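Side-chain contact in exopolysaccharide biosynthesis protein (Pantoea stewartii subsp. stewartii DC283, PDB 6TGF), which probably acts as a glycan hydrolase that modifies the exopolysaccharide of the bacterial biofilm, using a tailspike-like parallel beta-helix fold: residues Phe293-Ala298 and Phe318-Ser323. Residues are numbered along the deposited sequence; the frame is centred on the assembly and turned at random.
Sequences FRISGA and FVFEVS
Ile295 and Phe320 reach toward each other from two different faces of a parallel beta-helix, a compact case of how such solenoids fill their interior with apolar side chains. From CB of Ile295, with CG1 anti to the backbone N (chi1 -168°) and CD1 extended beyond it (chi2 154°), the chain points its end into the interior; CB, CG1 and CG2 make no close approach to 318-323, and CD1 alone touches. That methyl lies over one face of the Phe320 ring, displaced toward the rim, with CD1 3.4 Å from CZ of Phe320. Val319 CG1 covers the other face of the ring from within its own segment, so the aromatic plane is sandwiched between two methyl groups.

Two residues away on each strand, the roles are exchanged: here the strand 290-296 supplies the ring. Val322 CG1 sits almost on the normal of the Phe293 ring, 3.3 Å from its centroid, and its near-equal distances to all six carbons mark a centred CH-pi contact. Tyr259 and Phe285 also meet Phe293, while Leu347 packs against Phe320. Joined by dispersion and CH-pi contacts between buried groups, the two faces cohere here through shape and water exclusion rather than polar pairing.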
loop_
_atom_site.group_PDB
_atom_site.type_symbol
_atom_site.label_atom_id
_atom_site.label_comp_id
_atom_site.label_asym_id
_atom_site.label_seq_id
_atom_site.Cartn_x
_atom_site.Cartn_y
_atom_site.Cartn_z
ATOM N N PHE B 293 12.354 -4.305 -20.650
ATOM C CA PHE B 293 12.482 -2.870 -21.018
ATOM C C PHE B 293 12.234 -2.019 -19.769
ATOM O O PHE B 293 11.074 -1.910 -19.336
ATOM C CB PHE B 293 11.516 -2.470 -22.136
ATOM C CG PHE B 293 11.709 -1.054 -22.619
ATOM C CD1 PHE B 293 11.095 0.013 -21.980
ATOM C CD2 PHE B 293 12.530 -0.783 -23.702
ATOM C CE1 PHE B 293 11.288 1.313 -22.422
ATOM C CE2 PHE B 293 12.723 0.516 -24.143
ATOM C CZ PHE B 293 12.100 1.563 -23.504
ATOM N N ARG B 294 13.301 -1.451 -19.204
ATOM C CA ARG B 294 13.229 -0.461 -18.099
ATOM C C ARG B 294 13.557 0.923 -18.668
ATOM O O ARG B 294 14.442 1.017 -19.536
ATOM C CB ARG B 294 14.178 -0.844 -16.959
ATOM C CG ARG B 294 14.269 0.194 -15.850
ATOM C CD ARG B 294 15.355 -0.138 -14.849
ATOM N NE ARG B 294 15.523 0.903 -13.840
ATOM C CZ ARG B 294 16.167 2.055 -14.017
ATOM N NH1 ARG B 294 16.718 2.353 -15.183
ATOM N NH2 ARG B 294 16.254 2.918 -13.019
ATOM N N ILE B 295 12.845 1.950 -18.202
ATOM C CA ILE B 295 13.117 3.378 -18.534
ATOM C C ILE B 295 12.718 4.223 -17.319
ATOM O O ILE B 295 11.596 4.035 -16.811
ATOM C CB ILE B 295 12.403 3.783 -19.842
ATOM C CG1 ILE B 295 12.898 5.132 -20.368
ATOM C CG2 ILE B 295 10.889 3.761 -19.692
ATOM C CD1 ILE B 295 12.736 5.291 -21.861
ATOM N N SER B 296 13.627 5.074 -16.837
ATOM C CA SER B 296 13.471 5.833 -15.569
ATOM C C SER B 296 14.120 7.215 -15.686
ATOM O O SER B 296 15.189 7.319 -16.321
ATOM C CB SER B 296 14.044 5.058 -14.412
ATOM O OG SER B 296 13.679 5.651 -13.173
ATOM N N GLY B 297 13.484 8.228 -15.091
ATOM C CA GLY B 297 14.059 9.572 -14.888
ATOM C C GLY B 297 14.871 9.633 -13.608
ATOM O O GLY B 297 14.911 8.616 -12.887
ATOM N N ALA B 298 15.488 10.788 -13.331
ATOM C CA ALA B 298 16.404 11.030 -12.189
ATOM C C ALA B 298 15.883 10.323 -10.931
ATOM O O ALA B 298 14.809 10.719 -10.434
ATOM C CB ALA B 298 16.555 12.512 -11.959
ATOM N N PHE B 318 3.614 6.719 -30.627
ATOM C CA PHE B 318 4.183 6.554 -29.261
ATOM C C PHE B 318 5.666 6.942 -29.272
ATOM O O PHE B 318 6.362 6.620 -30.255
ATOM C CB PHE B 318 3.998 5.118 -28.766
ATOM C CG PHE B 318 2.563 4.674 -28.642
ATOM C CD1 PHE B 318 1.854 4.880 -27.471
ATOM C CD2 PHE B 318 1.916 4.054 -29.699
ATOM C CE1 PHE B 318 0.533 4.474 -27.360
ATOM C CE2 PHE B 318 0.594 3.651 -29.586
ATOM C CZ PHE B 318 -0.095 3.861 -28.417
ATOM N N VAL B 319 6.132 7.604 -28.208
ATOM C CA VAL B 319 7.559 8.018 -28.034
ATOM C C VAL B 319 8.416 6.749 -27.922
ATOM O O VAL B 319 9.554 6.766 -28.428
ATOM C CB VAL B 319 7.752 8.952 -26.821
ATOM C CG1 VAL B 319 9.215 9.316 -26.603
ATOM C CG2 VAL B 319 6.916 10.218 -26.934
ATOM N N PHE B 320 7.880 5.689 -27.303
ATOM C CA PHE B 320 8.548 4.372 -27.120
ATOM C C PHE B 320 7.634 3.245 -27.617
ATOM O O PHE B 320 6.545 3.057 -27.043
ATOM C CB PHE B 320 8.930 4.179 -25.650
ATOM C CG PHE B 320 9.743 5.309 -25.073
ATOM C CD1 PHE B 320 10.987 5.623 -25.598
ATOM C CD2 PHE B 320 9.266 6.063 -24.011
ATOM C CE1 PHE B 320 11.736 6.666 -25.073
ATOM C CE2 PHE B 320 10.018 7.103 -23.486
ATOM C CZ PHE B 320 11.250 7.404 -24.018
ATOM N N GLU B 321 8.070 2.528 -28.660
ATOM C CA GLU B 321 7.406 1.309 -29.201
ATOM C C GLU B 321 8.194 0.077 -28.746
ATOM O O GLU B 321 9.120 -0.334 -29.470
ATOM C CB GLU B 321 7.334 1.361 -30.729
ATOM C CG GLU B 321 6.328 2.363 -31.258
ATOM C CD GLU B 321 4.883 1.899 -31.241
ATOM O OE1 GLU B 321 4.595 0.862 -30.610
ATOM O OE2 GLU B 321 4.045 2.578 -31.866
ATOM N N VAL B 322 7.836 -0.486 -27.589
ATOM C CA VAL B 322 8.570 -1.613 -26.942
ATOM C C VAL B 322 7.796 -2.915 -27.172
ATOM O O VAL B 322 6.587 -2.851 -27.464
ATOM C CB VAL B 322 8.807 -1.351 -25.442
ATOM C CG1 VAL B 322 9.472 -0.004 -25.208
ATOM C CG2 VAL B 322 7.528 -1.461 -24.621
ATOM N N SER B 323 8.493 -4.046 -27.051
ATOM C CA SER B 323 7.935 -5.423 -27.098
ATOM C C SER B 323 8.720 -6.306 -26.120
ATOM O O SER B 323 9.626 -7.035 -26.573
ATOM C CB SER B 323 7.958 -5.972 -28.502
ATOM O OG SER B 323 7.475 -7.307 -28.532
#